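Putative glutaryl-CoA dehydrogenase (Thermus thermophilus, PDB 2EBA) belongs to the acyl-CoA dehydrogenase family of flavoproteins and carries bound flavin-adenine dinucleotide in a four-chain assembly. Local coordinates at residues Ala22-Glu27 / Tyr80-Val85; Ser319-Arg323 / His371-Leu375. All blocks are in the same frame, centred on the assembly; numbering follows the deposited sequence.

Interaction 1: residues Ala22-Glu27 / Tyr80-Val85; sequences ARRFLE and YELERV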
loop_
_atom_site.group_PDB
_atom_site.type_symbol
_atom_site.label_atom_id
_atom_site.label_comp_id
_atom_site.label_asym_id
_atom_site.label_seq_id
_atom_site.Cartn_x
_atom_site.Cartn_y
_atom_site.Cartn_z
ATOM N N ALA A 22 -8.636 -23.649 -26.656
ATOM C CA ALA A 22 -8.985 -23.803 -25.260
ATOM C C ALA A 22 -10.128 -22.808 -24.966
ATOM O O ALA A 22 -11.135 -23.180 -24.350
ATOM C CB ALA A 22 -7.802 -23.460 -24.389
ATOM N N ARG A 23 -9.995 -21.542 -25.396
ATOM C CA ARG A 23 -11.010 -20.512 -25.147
ATOM C C ARG A 23 -12.291 -20.906 -25.925
ATOM O O ARG A 23 -13.387 -20.730 -25.386
ATOM C CB ARG A 23 -10.481 -19.134 -25.635
ATOM C CG ARG A 23 -11.529 -18.021 -25.543
ATOM C CD ARG A 23 -11.011 -16.557 -25.504
ATOM N NE ARG A 23 -9.895 -16.355 -24.580
ATOM C CZ ARG A 23 -9.372 -15.168 -24.256
ATOM N NH1 ARG A 23 -9.868 -14.042 -24.773
ATOM N NH2 ARG A 23 -8.330 -15.105 -23.434
ATOM N N ARG A 24 -12.210 -21.438 -27.143
ATOM C CA ARG A 24 -13.447 -21.812 -27.849
ATOM C C ARG A 24 -14.183 -22.909 -27.071
ATOM O O ARG A 24 -15.377 -22.818 -26.842
ATOM C CB ARG A 24 -13.169 -22.354 -29.257
ATOM C CG ARG A 24 -13.152 -21.233 -30.266
ATOM C CD ARG A 24 -13.213 -21.770 -31.676
ATOM N NE ARG A 24 -11.943 -21.548 -32.361
ATOM C CZ ARG A 24 -11.024 -22.483 -32.564
ATOM N NH1 ARG A 24 -11.246 -23.723 -32.133
ATOM N NH2 ARG A 24 -9.878 -22.175 -33.157
ATOM N N PHE A 25 -13.467 -23.953 -26.662
ATOM C CA PHE A 25 -14.107 -25.021 -25.911
ATOM C C PHE A 25 -14.744 -24.522 -24.625
ATOM O O PHE A 25 -15.943 -24.688 -24.437
ATOM C CB PHE A 25 -13.087 -26.111 -25.659
ATOM C CG PHE A 25 -13.333 -26.899 -24.440
ATOM C CD1 PHE A 25 -14.509 -27.643 -24.291
ATOM C CD2 PHE A 25 -12.401 -26.898 -23.417
ATOM C CE1 PHE A 25 -14.750 -28.366 -23.110
ATOM C CE2 PHE A 25 -12.627 -27.623 -22.250
ATOM C CZ PHE A 25 -13.813 -28.356 -22.099
ATOM N N LEU A 26 -13.957 -23.864 -23.786
ATOM C CA LEU A 26 -14.454 -23.370 -22.508
ATOM C C LEU A 26 -15.569 -22.367 -22.541
ATOM O O LEU A 26 -16.369 -22.252 -21.596
ATOM C CB LEU A 26 -13.320 -22.741 -21.743
ATOM C CG LEU A 26 -12.344 -23.785 -21.304
ATOM C CD1 LEU A 26 -11.048 -23.064 -21.017
ATOM C CD2 LEU A 26 -12.897 -24.517 -20.088
ATOM N N GLU A 27 -15.574 -21.609 -23.621
ATOM C CA GLU A 27 -16.522 -20.545 -23.804
ATOM C C GLU A 27 -17.872 -21.032 -24.223
ATOM O O GLU A 27 -18.900 -20.381 -23.965
ATOM C CB GLU A 27 -15.988 -19.606 -24.854
ATOM C CG GLU A 27 -16.571 -18.246 -24.762
ATOM C CD GLU A 27 -15.478 -17.221 -24.869
ATOM O OE1 GLU A 27 -14.907 -17.050 -25.970
ATOM O OE2 GLU A 27 -15.160 -16.604 -23.837
ATOM N N TYR A 80 -4.128 -20.645 -18.226
ATOM C CA TYR A 80 -4.563 -19.261 -18.396
ATOM C C TYR A 80 -6.055 -19.214 -18.743
ATOM O O TYR A 80 -6.869 -18.570 -18.066
ATOM C CB TYR A 80 -3.745 -18.621 -19.533
ATOM C CG TYR A 80 -3.993 -17.149 -19.746
ATOM C CD1 TYR A 80 -3.225 -16.189 -19.079
ATOM C CD2 TYR A 80 -5.024 -16.710 -20.575
ATOM C CE1 TYR A 80 -3.478 -14.826 -19.233
ATOM C CE2 TYR A 80 -5.290 -15.350 -20.734
ATOM C CZ TYR A 80 -4.510 -14.415 -20.058
ATOM O OH TYR A 80 -4.744 -13.071 -20.207
ATOM N N GLU A 81 -6.396 -19.905 -19.825
ATOM C CA GLU A 81 -7.769 -19.963 -20.300
ATOM C C GLU A 81 -8.705 -20.659 -19.296
ATOM O O GLU A 81 -9.854 -20.250 -19.118
ATOM C CB GLU A 81 -7.812 -20.662 -21.667
ATOM C CG GLU A 81 -7.204 -19.839 -22.804
ATOM C CD GLU A 81 -7.816 -18.447 -22.911
ATOM O OE1 GLU A 81 -9.056 -18.337 -22.894
ATOM O OE2 GLU A 81 -7.060 -17.463 -23.022
ATOM N N LEU A 82 -8.214 -21.703 -18.640
ATOM C CA LEU A 82 -9.016 -22.405 -17.651
ATOM C C LEU A 82 -9.399 -21.455 -16.506
ATOM O O LEU A 82 -10.582 -21.267 -16.214
ATOM C CB LEU A 82 -8.233 -23.601 -17.098
ATOM C CG LEU A 82 -8.221 -24.897 -17.913
ATOM C CD1 LEU A 82 -7.132 -25.800 -17.397
ATOM C CD2 LEU A 82 -9.567 -25.585 -17.809
ATOM N N GLU A 83 -8.391 -20.848 -15.880
ATOM C CA GLU A 83 -8.583 -19.941 -14.750
ATOM C C GLU A 83 -9.421 -18.739 -15.117
ATOM O O GLU A 83 -10.197 -18.232 -14.313
ATOM C CB GLU A 83 -7.233 -19.459 -14.231
ATOM C CG GLU A 83 -7.294 -18.832 -12.853
ATOM C CD GLU A 83 -6.426 -19.569 -11.856
ATOM O OE1 GLU A 83 -5.353 -20.064 -12.274
ATOM O OE2 GLU A 83 -6.807 -19.642 -10.668
ATOM N N ARG A 84 -9.279 -18.269 -16.348
ATOM C CA ARG A 84 -10.031 -17.127 -16.821
ATOM C C ARG A 84 -11.541 -17.421 -16.685
ATOM O O ARG A 84 -12.373 -16.511 -16.571
ATOM C CB ARG A 84 -9.679 -16.879 -18.256
ATOM C CG ARG A 84 -10.408 -15.763 -18.935
ATOM C CD ARG A 84 -9.829 -15.723 -20.333
ATOM N NE ARG A 84 -10.651 -15.026 -21.312
ATOM C CZ ARG A 84 -11.813 -15.478 -21.797
ATOM N NH1 ARG A 84 -12.325 -16.647 -21.392
ATOM N NH2 ARG A 84 -12.466 -14.771 -22.716
ATOM N N VAL A 85 -11.885 -18.702 -16.724
ATOM C CA VAL A 85 -13.284 -19.069 -16.567
ATOM C C VAL A 85 -13.509 -19.202 -15.059
ATOM O O VAL A 85 -14.344 -18.504 -14.490
ATOM C CB VAL A 85 -13.600 -20.403 -17.248
ATOM C CG1 VAL A 85 -15.039 -20.761 -16.993
ATOM C CG2 VAL A 85 -13.335 -20.307 -18.742
#

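Interaction 2: residues Ser319-Arg323 / His371-Leu375; sequences SLAKR and HTLVL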
loop_
_atom_site.group_PDB
_atom_site.type_symbol
_atom_site.label_atom_id
_atom_site.label_comp_id
_atom_site.label_asym_id
_atom_site.label_seq_id
_atom_site.Cartn_x
_atom_site.Cartn_y
_atom_site.Cartn_z
ATOM N N SER A 319 8.629 -19.592 -7.317
ATOM C CA SER A 319 8.007 -18.970 -6.154
ATOM C C SER A 319 7.730 -17.482 -6.410
ATOM O O SER A 319 6.681 -16.958 -6.019
ATOM C CB SER A 319 8.910 -19.108 -4.922
ATOM O OG SER A 319 8.658 -20.306 -4.219
ATOM N N LEU A 320 8.675 -16.801 -7.062
ATOM C CA LEU A 320 8.532 -15.383 -7.357
ATOM C C LEU A 320 7.298 -15.141 -8.210
ATOM O O LEU A 320 6.464 -14.297 -7.877
ATOM C CB LEU A 320 9.771 -14.849 -8.076
ATOM C CG LEU A 320 9.649 -13.404 -8.564
ATOM C CD1 LEU A 320 9.431 -12.497 -7.376
ATOM C CD2 LEU A 320 10.905 -12.983 -9.285
ATOM N N ALA A 321 7.173 -15.896 -9.298
ATOM C CA ALA A 321 6.046 -15.764 -10.218
ATOM C C ALA A 321 4.682 -16.105 -9.603
ATOM O O ALA A 321 3.697 -15.430 -9.871
ATOM C CB ALA A 321 6.285 -16.621 -11.456
ATOM N N LYS A 322 4.616 -17.153 -8.795
ATOM C CA LYS A 322 3.354 -17.528 -8.169
ATOM C C LYS A 322 2.928 -16.434 -7.187
ATOM O O LYS A 322 1.796 -15.953 -7.213
ATOM C CB LYS A 322 3.512 -18.870 -7.448
ATOM C CG LYS A 322 2.213 -19.534 -7.061
ATOM C CD LYS A 322 1.699 -19.049 -5.722
ATOM C CE LYS A 322 0.503 -19.884 -5.288
ATOM N NZ LYS A 322 0.030 -19.531 -3.918
ATOM N N ARG A 323 3.868 -16.039 -6.337
ATOM C CA ARG A 323 3.646 -15.014 -5.324
ATOM C C ARG A 323 3.163 -13.719 -5.939
ATOM O O ARG A 323 2.109 -13.206 -5.566
ATOM C CB ARG A 323 4.948 -14.759 -4.569
ATOM C CG ARG A 323 4.862 -13.756 -3.431
ATOM C CD ARG A 323 6.017 -12.783 -3.540
ATOM N NE ARG A 323 6.339 -12.130 -2.284
ATOM C CZ ARG A 323 6.953 -10.960 -2.204
ATOM N NH1 ARG A 323 7.304 -10.309 -3.306
ATOM N NH2 ARG A 323 7.233 -10.450 -1.016
ATOM N N HIS A 371 6.428 -18.005 0.194
ATOM C CA HIS A 371 7.193 -17.686 -1.000
ATOM C C HIS A 371 8.138 -16.536 -0.704
ATOM O O HIS A 371 9.266 -16.502 -1.196
ATOM C CB HIS A 371 6.247 -17.352 -2.148
ATOM C CG HIS A 371 5.436 -18.522 -2.604
ATOM N ND1 HIS A 371 6.008 -19.672 -3.105
ATOM C CD2 HIS A 371 4.098 -18.733 -2.614
ATOM C CE1 HIS A 371 5.058 -20.539 -3.404
ATOM N NE2 HIS A 371 3.891 -19.996 -3.114
ATOM N N THR A 372 7.666 -15.591 0.105
ATOM C CA THR A 372 8.483 -14.460 0.508
ATOM C C THR A 372 9.723 -15.014 1.207
ATOM O O THR A 372 10.844 -14.547 0.972
ATOM C CB THR A 372 7.724 -13.529 1.487
ATOM O OG1 THR A 372 6.666 -12.868 0.793
ATOM C CG2 THR A 372 8.649 -12.474 2.062
ATOM N N LEU A 373 9.511 -16.015 2.064
ATOM C CA LEU A 373 10.609 -16.639 2.797
ATOM C C LEU A 373 11.499 -17.445 1.861
ATOM O O LEU A 373 12.708 -17.534 2.064
ATOM C CB LEU A 373 10.080 -17.539 3.925
ATOM C CG LEU A 373 9.741 -16.960 5.306
ATOM C CD1 LEU A 373 10.747 -15.886 5.680
ATOM C CD2 LEU A 373 8.362 -16.374 5.315
ATOM N N VAL A 374 10.906 -18.043 0.841
ATOM C CA VAL A 374 11.699 -18.796 -0.109
ATOM C C VAL A 374 12.687 -17.802 -0.708
ATOM O O VAL A 374 13.892 -18.001 -0.651
ATOM C CB VAL A 374 10.821 -19.396 -1.223
ATOM C CG1 VAL A 374 11.683 -19.760 -2.426
ATOM C CG2 VAL A 374 10.085 -20.624 -0.693
ATOM N N LEU A 375 12.157 -16.718 -1.263
ATOM C CA LEU A 375 12.983 -15.690 -1.869
ATOM C C LEU A 375 13.980 -15.136 -0.846
ATOM O O LEU A 375 15.170 -14.997 -1.138
ATOM C CB LEU A 375 12.091 -14.566 -2.419
ATOM C CG LEU A 375 11.146 -14.940 -3.570
ATOM C CD1 LEU A 375 10.205 -13.778 -3.887
ATOM C CD2 LEU A 375 11.975 -15.329 -4.798
#

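Interaction 1: residues Ala22-Glu27 / Tyr80-Val85
Arg23 and Glu81 meet side-on between two neighbouring helices of the all-helical N-terminal domain of the acyl-CoA dehydrogenase fold, a worked example of a salt-bridge network laid over an apolar helix seam. The helices run roughly parallel, their local axes 28° apart and 9.5 Å at closest approach. The grip is two-pronged: Arg23 NE gives its hydrogen to Glu81 OE1 at 2.7 Å, while Arg23 NH2 reaches Glu81 OE2 on its syn lone pair, also at 2.7 Å. Both oxygens lie near the guanidinium plane, yet the carboxylate is turned 40° from it. With CG anti to the backbone N (chi1 174°) and a bend at chi3, the Arg23 chain runs across Glu81 and brings its guanidinium flat onto that of Arg84. These groups stack with centres 3.5 Å apart. Their like charges are probably offset by Glu81 and by Glu257 of helix 235-269, whose OE1 forms salt bridges with both Arg23 NH2 and Arg84 NE; Glu257 OE2 also bonds the Tyr80 hydroxyl. Beneath this polar layer, Ala22 CB rests on Glu81 CB, and Leu26 inserts between Glu81, Leu82 and Val85, its CB 3.9 Å from Val85 CG2. At the exposed margin the network ends in a weak bond, from Arg84 NH2 to Glu27 OE2 at 3.4 Å, with the oxygen at the guanidinium edge.

Interaction 2: residues Ser319-Arg323 / His371-Leu375
His371 stands against Ser319, Lys322 and Arg323 where two antiparallel helices of the helical C-terminal domain of the acyl-CoA dehydrogenase fold cross, their local axes at 149° and 9.3 Å apart at the nearest point. The contact illustrates a buried imidazole lying between two helices and bonding across the pair. Leaving CB beside the backbone N (chi1 -67°), the ring turns ND1 to Ser319 OG, with which it shares a hydrogen bond at 2.9 Å, the hydroxyl lying at the ring edge and in its plane, while NE2 is bonded to the backbone oxygen of Glu365. Bonds at both nitrogens should hold the ring's rotation. Lys322 lies roughly perpendicular to the histidine, CD 3.5 Å from His371 NE2, on the way to the backbone oxygens of Val361, Tyr364 and Gly366 that receive its ammonium group. Arg323 and the histidine run past each other, pointing opposite ways, CB against CB at 3.8 Å. Equally close is the buried apolar pair at the subunit interface: Leu320 and Leu375 meet nearly at right angles, CD1 to CD1 at 3.8 Å, and Ala292 of the second subunit packs on Leu320.

The looser side is at Val374, the one touching residue that is partly exposed; its CG1 lies 3.6 Å from Ser319 OG, and Phe385 of the C-terminal tail packs on it. The Arg323 end faces protein instead of solvent, for NH1 makes a salt bridge with Glu289 of the second subunit. The other two nitrogens converge on a single oxygen: Thr372 OG1, itself hydrogen-bonded to the backbone oxygen of His368, takes a bond from Arg323 NE at 3.2 Å and another from Arg323 NH2 at 3.1 Å.

Overall arrangement
The two contacts follow one another along the chain, interaction 1 in the N-terminal domain and interaction 2 in the C-terminal one. Their centres lie about 26 Å apart and their nearest atoms about 9 Å, so they do not touch. Two helices nonetheless relate them. Helix 235-269 supplies Glu257 to interaction 1 and Arg245, which packs on Lys322 and His371, to interaction 2, and helix 351-361 meets both, through Arg353 at Val85 O and Val361 O at Lys322. Interaction 2 is near the cofactor: the Lys322 side chain is about 8 Å from a bound FAD, and helix 315-340 also carries Asp338 and Ile339 of an FAD pocket. It alone reaches other subunits.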